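Local coordinates for protein beta-mannosidase (Trichoderma harzianum, PDB 4CVU) that probably hydrolyses terminal beta-linked mannose residues from the non-reducing ends of mannosides, as a glycoside hydrolase of family 2, at residues 113-118 against 160-165; 360-365 against 370-375; 309-314 against 322-327. All coordinates share one frame; numbering follows the deposited sequence.

Interaction 1: 113-118 against 160-165; sequences DTYATV and PRIINA. With NAG (2-acetamido-2-deoxy-beta-D-glucopyranose), chain C; NAG (2-acetamido-2-deoxy-beta-D-glucopyranose), chain B.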
loop_
_atom_site.group_PDB
_atom_site.type_symbol
_atom_site.label_atom_id
_atom_site.label_comp_id
_atom_site.label_asym_id
_atom_site.label_seq_id
_atom_site.Cartn_x
_atom_site.Cartn_y
_atom_site.Cartn_z
ATOM N N ASP A 113 -12.930 -11.046 26.030
ATOM C CA ASP A 113 -12.245 -9.762 26.023
ATOM C C ASP A 113 -13.236 -8.692 25.660
ATOM O O ASP A 113 -13.696 -8.674 24.507
ATOM C CB ASP A 113 -11.119 -9.815 24.968
ATOM C CG ASP A 113 -10.272 -8.563 24.931
ATOM O OD1 ASP A 113 -10.341 -7.687 25.823
ATOM O OD2 ASP A 113 -9.460 -8.474 23.984
ATOM N N THR A 114 -13.667 -7.840 26.604
ATOM C CA THR A 114 -13.568 -8.018 28.061
ATOM C C THR A 114 -14.994 -7.996 28.729
ATOM O O THR A 114 -15.507 -9.033 29.125
ATOM C CB THR A 114 -12.640 -6.936 28.686
ATOM O OG1 THR A 114 -11.292 -7.210 28.322
ATOM C CG2 THR A 114 -12.721 -6.923 30.203
ATOM N N TYR A 115 -15.609 -6.806 28.838
ATOM C CA TYR A 115 -16.976 -6.664 29.349
ATOM C C TYR A 115 -17.921 -7.311 28.340
ATOM O O TYR A 115 -17.938 -6.928 27.165
ATOM C CB TYR A 115 -17.391 -5.214 29.532
ATOM C CG TYR A 115 -16.571 -4.372 30.499
ATOM C CD1 TYR A 115 -16.720 -4.493 31.872
ATOM C CD2 TYR A 115 -15.695 -3.414 30.026
ATOM C CE1 TYR A 115 -15.968 -3.694 32.753
ATOM C CE2 TYR A 115 -14.979 -2.594 30.882
ATOM C CZ TYR A 115 -15.088 -2.742 32.241
ATOM O OH TYR A 115 -14.326 -1.916 33.079
ATOM N N ALA A 116 -18.694 -8.293 28.793
ATOM C CA ALA A 116 -19.586 -9.051 27.919
ATOM C C ALA A 116 -20.904 -9.396 28.649
ATOM O O ALA A 116 -21.002 -9.363 29.873
ATOM C CB ALA A 116 -18.897 -10.314 27.450
ATOM N N THR A 117 -21.914 -9.703 27.862
ATOM C CA THR A 117 -23.176 -10.177 28.396
ATOM C C THR A 117 -23.437 -11.510 27.698
ATOM O O THR A 117 -23.650 -11.543 26.492
ATOM C CB THR A 117 -24.307 -9.164 28.126
ATOM O OG1 THR A 117 -23.983 -7.914 28.743
ATOM C CG2 THR A 117 -25.654 -9.661 28.673
ATOM N N VAL A 118 -23.381 -12.600 28.455
ATOM C CA VAL A 118 -23.551 -13.932 27.888
ATOM C C VAL A 118 -25.021 -14.339 28.012
ATOM O O VAL A 118 -25.605 -14.211 29.098
ATOM C CB VAL A 118 -22.666 -14.958 28.627
ATOM C CG1 VAL A 118 -22.768 -16.329 27.970
ATOM C CG2 VAL A 118 -21.213 -14.495 28.675
ATOM N N PRO A 160 -13.947 1.738 25.996
ATOM C CA PRO A 160 -13.794 3.151 26.289
ATOM C C PRO A 160 -15.048 3.779 26.879
ATOM O O PRO A 160 -14.969 4.579 27.802
ATOM C CB PRO A 160 -13.556 3.749 24.915
ATOM C CG PRO A 160 -12.821 2.698 24.182
ATOM C CD PRO A 160 -13.403 1.407 24.666
ATOM N N ARG A 161 -16.187 3.422 26.318
ATOM C CA ARG A 161 -17.473 3.960 26.784
ATOM C C ARG A 161 -17.762 3.514 28.203
ATOM O O ARG A 161 -18.146 4.327 29.039
ATOM C CB ARG A 161 -18.620 3.525 25.870
ATOM C CG ARG A 161 -19.980 4.039 26.337
ATOM C CD ARG A 161 -20.973 4.086 25.193
ATOM N NE ARG A 161 -21.299 2.742 24.751
ATOM C CZ ARG A 161 -21.682 2.410 23.521
ATOM N NH1 ARG A 161 -21.777 3.299 22.558
ATOM N NH2 ARG A 161 -21.942 1.151 23.251
ATOM N N ILE A 162 -17.544 2.232 28.475
ATOM C CA ILE A 162 -17.791 1.694 29.797
ATOM C C ILE A 162 -16.816 2.306 30.834
ATOM O O ILE A 162 -17.246 2.733 31.902
ATOM C CB ILE A 162 -17.754 0.157 29.792
ATOM C CG1 ILE A 162 -18.901 -0.423 28.951
ATOM C CG2 ILE A 162 -17.897 -0.417 31.183
ATOM C CD1 ILE A 162 -18.796 -1.920 28.730
ATOM N N ILE A 163 -15.515 2.359 30.537
ATOM C CA ILE A 163 -14.544 2.986 31.484
ATOM C C ILE A 163 -14.719 4.511 31.617
ATOM O O ILE A 163 -14.421 5.096 32.687
ATOM C CB ILE A 163 -13.058 2.660 31.180
ATOM C CG1 ILE A 163 -12.640 3.211 29.796
ATOM C CG2 ILE A 163 -12.820 1.168 31.313
ATOM C CD1 ILE A 163 -11.357 2.643 29.218
ATOM N N ASN A 164 -15.178 5.166 30.551
ATOM C CA ASN A 164 -15.552 6.567 30.663
ATOM C C ASN A 164 -16.745 6.739 31.623
ATOM O O ASN A 164 -16.722 7.635 32.448
ATOM C CB ASN A 164 -15.827 7.209 29.301
ATOM C CG ASN A 164 -14.568 7.324 28.457
ATOM O OD1 ASN A 164 -13.469 7.096 28.936
ATOM N ND2 ASN A 164 -14.730 7.663 27.204
ATOM N N ALA A 165 -17.726 5.849 31.527
ATOM C CA ALA A 165 -18.917 5.896 32.390
ATOM C C ALA A 165 -18.552 5.616 33.849
ATOM O O ALA A 165 -19.044 6.296 34.750
ATOM C CB ALA A 165 -19.980 4.920 31.890
HETATM C C1 NAG C . -22.912 -3.365 25.245
HETATM C C2 NAG C . -24.430 -3.466 25.541
HETATM C C3 NAG C . -24.693 -3.312 27.032
HETATM C C4 NAG C . -23.794 -4.216 27.873
HETATM C C5 NAG C . -22.314 -4.135 27.417
HETATM C C6 NAG C . -21.422 -5.179 28.126
HETATM C C7 NAG C . -25.867 -2.763 23.718
HETATM C C8 NAG C . -26.613 -1.674 23.005
HETATM N N2 NAG C . -25.180 -2.448 24.811
HETATM O O3 NAG C . -26.060 -3.611 27.273
HETATM O O4 NAG C . -23.894 -3.793 29.225
HETATM O O5 NAG C . -22.204 -4.316 26.016
HETATM O O6 NAG C . -21.682 -6.497 27.671
HETATM O O7 NAG C . -25.903 -3.892 23.279
HETATM C C1 NAG B . -24.348 -4.871 30.084
HETATM C C2 NAG B . -23.993 -4.574 31.541
HETATM C C3 NAG B . -24.490 -5.685 32.475
HETATM C C4 NAG B . -25.945 -6.029 32.201
HETATM C C5 NAG B . -26.143 -6.281 30.696
HETATM C C6 NAG B . -27.595 -6.592 30.364
HETATM C C7 NAG B . -21.867 -3.351 31.857
HETATM C C8 NAG B . -22.531 -2.038 31.807
HETATM N N2 NAG B . -22.565 -4.455 31.713
HETATM O O3 NAG B . -24.285 -5.324 33.821
HETATM O O4 NAG B . -26.240 -7.201 32.940
HETATM O O5 NAG B . -25.753 -5.123 29.976
HETATM O O6 NAG B . -28.296 -5.407 30.627
HETATM O O7 NAG B . -20.631 -3.398 31.995
#

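Interaction 2: 360-365 against 370-375; sequences DAQIAS and GNNWHF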
loop_
_atom_site.group_PDB
_atom_site.type_symbol
_atom_site.label_atom_id
_atom_site.label_comp_id
_atom_site.label_asym_id
_atom_site.label_seq_id
_atom_site.Cartn_x
_atom_site.Cartn_y
_atom_site.Cartn_z
ATOM N N ASP A 360 26.867 -10.101 54.972
ATOM C CA ASP A 360 28.223 -9.809 55.467
ATOM C C ASP A 360 29.257 -10.583 54.664
ATOM O O ASP A 360 30.298 -10.051 54.304
ATOM C CB ASP A 360 28.358 -10.158 56.960
ATOM C CG ASP A 360 27.536 -9.271 57.836
ATOM O OD1 ASP A 360 27.370 -8.094 57.475
ATOM O OD2 ASP A 360 27.064 -9.723 58.898
ATOM N N ALA A 361 28.942 -11.847 54.387
ATOM C CA ALA A 361 29.752 -12.695 53.512
ATOM C C ALA A 361 29.995 -12.058 52.142
ATOM O O ALA A 361 31.116 -12.064 51.614
ATOM C CB ALA A 361 29.082 -14.060 53.350
ATOM N N GLN A 362 28.956 -11.511 51.541
ATOM C CA GLN A 362 29.134 -10.874 50.228
ATOM C C GLN A 362 30.008 -9.623 50.390
ATOM O O GLN A 362 30.910 -9.356 49.588
ATOM C CB GLN A 362 27.759 -10.515 49.627
ATOM C CG GLN A 362 27.025 -11.696 48.984
ATOM C CD GLN A 362 25.606 -11.346 48.532
ATOM O OE1 GLN A 362 24.690 -11.202 49.350
ATOM N NE2 GLN A 362 25.414 -11.234 47.218
ATOM N N ILE A 363 29.736 -8.847 51.431
ATOM C CA ILE A 363 30.520 -7.647 51.692
ATOM C C ILE A 363 32.015 -7.968 51.867
ATOM O O ILE A 363 32.867 -7.315 51.261
ATOM C CB ILE A 363 29.972 -6.867 52.894
ATOM C CG1 ILE A 363 28.618 -6.226 52.510
ATOM C CG2 ILE A 363 30.955 -5.786 53.309
ATOM C CD1 ILE A 363 27.807 -5.698 53.668
ATOM N N ALA A 364 32.331 -8.980 52.673
ATOM C CA ALA A 364 33.729 -9.372 52.890
ATOM C C ALA A 364 34.381 -9.908 51.612
ATOM O O ALA A 364 35.603 -9.842 51.471
ATOM C CB ALA A 364 33.827 -10.400 53.998
ATOM N N SER A 365 33.581 -10.417 50.672
ATOM C CA SER A 365 34.107 -10.816 49.387
ATOM C C SER A 365 34.430 -9.608 48.484
ATOM O O SER A 365 35.115 -9.756 47.471
ATOM C CB SER A 365 33.166 -11.799 48.676
ATOM O OG SER A 365 32.127 -11.154 47.973
ATOM N N GLY A 370 24.040 -3.160 50.227
ATOM C CA GLY A 370 22.762 -2.793 49.674
ATOM C C GLY A 370 21.857 -4.003 49.580
ATOM O O GLY A 370 21.730 -4.788 50.525
ATOM N N ASN A 371 21.208 -4.130 48.425
ATOM C CA ASN A 371 20.318 -5.248 48.189
ATOM C C ASN A 371 20.627 -5.908 46.849
ATOM O O ASN A 371 20.952 -5.258 45.885
ATOM C CB ASN A 371 18.880 -4.768 48.163
ATOM C CG ASN A 371 18.269 -4.674 49.522
ATOM O OD1 ASN A 371 18.613 -3.799 50.304
ATOM N ND2 ASN A 371 17.336 -5.595 49.816
ATOM N N ASN A 372 20.446 -7.193 46.813
ATOM C CA ASN A 372 20.706 -7.954 45.651
ATOM C C ASN A 372 19.634 -7.631 44.672
ATOM O O ASN A 372 18.621 -7.041 45.040
ATOM C CB ASN A 372 20.577 -9.422 45.992
ATOM C CG ASN A 372 21.765 -9.946 46.722
ATOM O OD1 ASN A 372 22.757 -10.307 46.126
ATOM N ND2 ASN A 372 21.650 -10.021 48.009
ATOM N N TRP A 373 19.864 -8.011 43.434
ATOM C CA TRP A 373 18.822 -8.194 42.414
ATOM C C TRP A 373 19.413 -9.148 41.394
ATOM O O TRP A 373 20.024 -8.712 40.471
ATOM C CB TRP A 373 18.401 -6.870 41.761
ATOM C CG TRP A 373 17.207 -6.956 40.911
ATOM C CD1 TRP A 373 17.075 -7.607 39.726
ATOM C CD2 TRP A 373 15.916 -6.383 41.196
ATOM N NE1 TRP A 373 15.794 -7.460 39.248
ATOM C CE2 TRP A 373 15.059 -6.727 40.137
ATOM C CE3 TRP A 373 15.414 -5.639 42.237
ATOM C CZ2 TRP A 373 13.740 -6.358 40.102
ATOM C CZ3 TRP A 373 14.086 -5.274 42.228
ATOM C CH2 TRP A 373 13.249 -5.631 41.134
ATOM N N HIS A 374 19.241 -10.440 41.606
ATOM C CA HIS A 374 19.730 -11.454 40.702
ATOM C C HIS A 374 18.942 -12.761 40.770
ATOM O O HIS A 374 18.120 -12.950 41.613
ATOM C CB HIS A 374 21.235 -11.710 40.858
ATOM C CG HIS A 374 21.612 -12.438 42.104
ATOM N ND1 HIS A 374 21.952 -11.792 43.269
ATOM C CD2 HIS A 374 21.714 -13.758 42.362
ATOM C CE1 HIS A 374 22.241 -12.681 44.188
ATOM N NE2 HIS A 374 22.104 -13.880 43.664
ATOM N N PHE A 375 19.261 -13.654 39.854
ATOM C CA PHE A 375 18.611 -14.924 39.748
ATOM C C PHE A 375 19.600 -16.064 40.045
ATOM O O PHE A 375 20.784 -15.928 39.763
ATOM C CB PHE A 375 18.031 -15.061 38.351
ATOM C CG PHE A 375 16.816 -14.213 38.102
ATOM C CD1 PHE A 375 16.932 -12.898 37.675
ATOM C CD2 PHE A 375 15.539 -14.744 38.273
ATOM C CE1 PHE A 375 15.806 -12.157 37.437
ATOM C CE2 PHE A 375 14.415 -13.998 38.020
ATOM C CZ PHE A 375 14.543 -12.710 37.627
#

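Interaction 3: 309-314 against 322-327; sequences KPKLWW and QLYNIT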
loop_
_atom_site.group_PDB
_atom_site.type_symbol
_atom_site.label_atom_id
_atom_site.label_comp_id
_atom_site.label_asym_id
_atom_site.label_seq_id
_atom_site.Cartn_x
_atom_site.Cartn_y
_atom_site.Cartn_z
ATOM N N LYS A 309 16.514 -38.903 42.510
ATOM C CA LYS A 309 15.780 -39.541 41.398
ATOM C C LYS A 309 15.616 -38.641 40.140
ATOM O O LYS A 309 15.999 -39.028 39.046
ATOM C CB LYS A 309 14.427 -40.081 41.869
ATOM N N PRO A 310 15.040 -37.445 40.293
ATOM C CA PRO A 310 14.755 -36.657 39.078
ATOM C C PRO A 310 15.966 -35.913 38.523
ATOM O O PRO A 310 16.717 -35.324 39.286
ATOM C CB PRO A 310 13.693 -35.652 39.544
ATOM C CG PRO A 310 13.431 -35.939 40.986
ATOM C CD PRO A 310 14.572 -36.760 41.502
ATOM N N LYS A 311 16.130 -35.959 37.200
ATOM C CA LYS A 311 17.132 -35.170 36.499
ATOM C C LYS A 311 16.693 -33.700 36.358
ATOM O O LYS A 311 15.525 -33.431 36.099
ATOM C CB LYS A 311 17.383 -35.772 35.127
ATOM C CG LYS A 311 18.073 -37.126 35.181
ATOM C CD LYS A 311 18.229 -37.702 33.794
ATOM C CE LYS A 311 18.813 -39.099 33.842
ATOM N NZ LYS A 311 19.837 -39.267 32.770
ATOM N N LEU A 312 17.631 -32.772 36.558
ATOM C CA LEU A 312 17.318 -31.346 36.664
ATOM C C LEU A 312 17.100 -30.631 35.312
ATOM O O LEU A 312 17.730 -30.942 34.316
ATOM C CB LEU A 312 18.379 -30.604 37.492
ATOM C CG LEU A 312 18.606 -31.087 38.927
ATOM C CD1 LEU A 312 19.476 -30.115 39.712
ATOM C CD2 LEU A 312 17.300 -31.282 39.658
ATOM N N TRP A 313 16.169 -29.698 35.311
ATOM C CA TRP A 313 15.982 -28.767 34.204
ATOM C C TRP A 313 16.961 -27.612 34.363
ATOM O O TRP A 313 17.138 -27.081 35.468
ATOM C CB TRP A 313 14.543 -28.260 34.204
ATOM C CG TRP A 313 14.149 -27.321 33.062
ATOM C CD1 TRP A 313 13.507 -27.670 31.902
ATOM C CD2 TRP A 313 14.316 -25.886 33.010
ATOM N NE1 TRP A 313 13.285 -26.539 31.120
ATOM C CE2 TRP A 313 13.760 -25.438 31.786
ATOM C CE3 TRP A 313 14.898 -24.940 33.867
ATOM C CZ2 TRP A 313 13.779 -24.100 31.402
ATOM C CZ3 TRP A 313 14.884 -23.581 33.477
ATOM C CH2 TRP A 313 14.342 -23.194 32.264
ATOM N N TRP A 314 17.588 -27.249 33.254
ATOM C CA TRP A 314 18.444 -26.067 33.178
ATOM C C TRP A 314 18.027 -25.187 31.984
ATOM O O TRP A 314 17.487 -25.681 30.989
ATOM C CB TRP A 314 19.911 -26.487 32.984
ATOM C CG TRP A 314 20.438 -27.387 34.062
ATOM C CD1 TRP A 314 20.413 -28.748 34.056
ATOM C CD2 TRP A 314 21.090 -27.001 35.284
ATOM N NE1 TRP A 314 21.000 -29.236 35.185
ATOM C CE2 TRP A 314 21.425 -28.193 35.964
ATOM C CE3 TRP A 314 21.426 -25.777 35.867
ATOM C CZ2 TRP A 314 22.071 -28.194 37.193
ATOM C CZ3 TRP A 314 22.075 -25.774 37.096
ATOM C CH2 TRP A 314 22.393 -26.985 37.746
ATOM N N GLN A 322 15.552 -30.979 30.696
ATOM C CA GLN A 322 14.840 -32.176 31.129
ATOM C C GLN A 322 13.428 -31.845 31.585
ATOM O O GLN A 322 13.232 -31.050 32.498
ATOM C CB GLN A 322 15.590 -32.844 32.281
ATOM C CG GLN A 322 14.997 -34.181 32.711
ATOM C CD GLN A 322 15.215 -35.273 31.672
ATOM O OE1 GLN A 322 16.352 -35.565 31.296
ATOM N NE2 GLN A 322 14.120 -35.889 31.211
ATOM N N LEU A 323 12.457 -32.481 30.958
ATOM C CA LEU A 323 11.066 -32.304 31.339
ATOM C C LEU A 323 10.445 -33.674 31.578
ATOM O O LEU A 323 10.952 -34.667 31.076
ATOM C CB LEU A 323 10.279 -31.547 30.247
ATOM C CG LEU A 323 10.786 -30.120 30.041
ATOM C CD1 LEU A 323 10.125 -29.527 28.818
ATOM C CD2 LEU A 323 10.546 -29.249 31.284
ATOM N N TYR A 324 9.322 -33.685 32.299
ATOM C CA TYR A 324 8.590 -34.898 32.574
ATOM C C TYR A 324 7.101 -34.661 32.406
ATOM O O TYR A 324 6.623 -33.579 32.701
ATOM C CB TYR A 324 8.864 -35.361 34.024
ATOM C CG TYR A 324 10.285 -35.799 34.320
ATOM C CD1 TYR A 324 10.697 -37.103 34.061
ATOM C CD2 TYR A 324 11.198 -34.939 34.929
ATOM C CE1 TYR A 324 11.988 -37.526 34.347
ATOM C CE2 TYR A 324 12.483 -35.344 35.216
ATOM C CZ TYR A 324 12.875 -36.646 34.934
ATOM O OH TYR A 324 14.149 -37.052 35.214
ATOM N N ASN A 325 6.372 -35.678 31.959
ATOM C CA ASN A 325 4.917 -35.655 32.009
ATOM C C ASN A 325 4.409 -36.229 33.345
ATOM O O ASN A 325 4.842 -37.290 33.769
ATOM C CB ASN A 325 4.314 -36.407 30.821
ATOM C CG ASN A 325 4.549 -35.681 29.481
ATOM O OD1 ASN A 325 4.906 -34.497 29.454
ATOM N ND2 ASN A 325 4.322 -36.380 28.366
ATOM N N ILE A 326 3.509 -35.503 33.995
ATOM C CA ILE A 326 2.870 -35.933 35.212
ATOM C C ILE A 326 1.390 -35.999 34.920
ATOM O O ILE A 326 0.768 -34.975 34.608
ATOM C CB ILE A 326 3.184 -35.021 36.430
ATOM C CG1 ILE A 326 2.378 -35.452 37.668
ATOM C CG2 ILE A 326 2.902 -33.561 36.154
ATOM C CD1 ILE A 326 2.837 -34.810 38.969
ATOM N N THR A 327 0.843 -37.217 34.988
ATOM C CA THR A 327 -0.589 -37.443 34.874
ATOM C C THR A 327 -1.137 -37.721 36.276
ATOM O O THR A 327 -0.623 -38.594 36.996
ATOM C CB THR A 327 -0.899 -38.618 33.922
ATOM O OG1 THR A 327 -0.326 -38.359 32.636
ATOM C CG2 THR A 327 -2.395 -38.823 33.758
HETATM O O HOH W 1 13.517 -31.809 35.293
#

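Interaction 1: 113-118 against 160-165
The phenol ring of Y115 carries methyl CG2 of I162 over one face, 3.6 Å above its plane and shifted toward the rim, while CG2 of I163 lies at the ring edge beside the hydroxyl. This is a CH-pi contact: I162 CG2 stands 3.8 Å from the centroid of the Y115 ring and 14° off the ring normal. It joins the loop residue just ahead of strand 116-120 to helix 159-168 in the galactose-binding-domain-like beta-sandwich that family 2 enzymes carry near their N-terminus. The helix follows strand 152-156, which pairs with 116-120, so the aromatic side chain bridges from the sheet to the helix packed beside it. The side chains of Y115 and I162 run antiparallel alongside each other. The CG2 branch of I162 lies over the ring, nearest CE2 and CZ, whereas CD1 reaches back to the root, 3.7 Å from CB of Y115. With CG1 anti to the carbonyl carbon (chi1 -65°), I162 presents both branches to the tyrosine at once. I163 instead crosses Y115 at about a right angle, and its CG2 approaches Y115 OH at 3.9 Å. V159 and I166 of the same helix and V191 add further contacts to the tyrosine. The contact is buried, and a glycan attached to the protein itself lies over it: one mannose touches Y115, another touches I162, and the acetamide oxygen O7 of the chain B NAG approaches the tyrosine ring obliquely. Beside the ring, the strand grips the sugar chain through T117, whose CG2 packs near C5 and C6 of the chain B NAG, while T117 OG1 donates a hydrogen bond of 2.9 Å to O6 of the chain C NAG.

Interaction 2: 360-365 against 370-375
The short helix 360-365 and the extended chain 370-375 keep their backbones well apart, with Q362 and N372 nearest at 10.0 Å between CA atoms, and one pair of amide side chains spans the distance. Q362 points at the opposite segment and continues as an extended chain beyond CG (chi2 174°), so its amide is carried across to meet N372. Q362 NE2 donates to N372 OD1 at 3.0 Å, with an almost straight N-H...O angle of 171°. The two amide planes are only 9° apart. The donor lies in the carbonyl plane of N372, on a lone pair, and the acceptor is also close to the amide plane of Q362, so the flat groups meet edge to edge rather than stacking. The second pair of polar atoms, Q362 OE1 and N372 ND2, is 3.5 Å apart and is not a hydrogen bond; N372 ND2 donates instead to the carbonyl of G356. Both polar atoms of the N372 amide are thus engaged, and OD1 also lies in plane at the edge of the H374 ring. Segment 370-375 leads into strand 374-377, which is paired antiparallel with strand 351-354, and W373 and H374 together face S354 in a classic beta bulge. N372 comes immediately ahead of the bulge; the strand that follows belongs to a mixed sheet whose parallel strands 418-421, 442-446 and 481-485 fit the TIM-barrel catalytic domain of family 2 enzymes. On the helix side, S365 OG donates a hydrogen bond of 2.7 Å to the carbonyl oxygen Q362 O, while the amide of N371 bonds to R557 and to the carbonyls of S355 and W543.

Interaction 3: 309-314 against 322-327
This is a loop-to-strand contact, mostly of side chains against backbone, where 309-314, the irregular chain after strand 298-305, packs against the chain that leads into strand 324-332 and against Y324. Its clearest bond is from K311 N to the phenol oxygen Y324 OH, 3.0 Å long with an N-H...O angle of 156°. Y324 crosses K311 at about a right angle, and its CG lies anti to the carbonyl carbon (chi1 -66°), which sends the ring out to the loop; K311 O then lies in plane at the ring edge. The same carbonyl is bridged by a water that donates to K311 O at 2.7 Å and to Q322 O at 2.9 Å, tying the two backbones together where no direct bond joins them. The aliphatic part of Q322 lies against the loop: its CG meets K311 CB at 3.7 Å and its CB lies against L312 O. A bend at chi2 (70°) swings the Q322 amide over one face of the Y324 ring, where NE2 sits 4.0 Å above the plane and makes a weak hydrogen bond to L323 O. Further along, the indole of W313 runs alongside L323, and its CD1 comes 3.4 Å from L323 CD2. Q322 O lies in the plane of that indole at its edge, whereas the ring nitrogen is engaged elsewhere, W313 NE1 donating to D437 O of helix 430-439. Y324 is also packed against F348, and W313 shares backbone bonds with the same residue. Strand 324-332 lies between strands 268-276 and 340-346 in the antiparallel sheet, consistent with the immunoglobulin-like beta-sandwich domain of glycoside hydrolase family 2.

Overall arrangement
The three contacts are spread over separate parts of the enzyme and none touches another; interactions 2 and 3 come nearest, about 10 Å between closest atoms, while interaction 1 is about 28 Å or more from either. Interaction 1 is the buried, apolar one, joining the loop ahead of a strand to a helix of the N-terminal sandwich beneath an attached glycan. Interaction 2, partly buried, is purely polar and reaches across a short connection to the sheet of the catalytic domain. Interaction 3 mixes both chemistries, with a phenol-to-backbone bond, a bridging water and apolar packing, and runs from the exposed K311 to buried W313. No two contacts share a helix or strand.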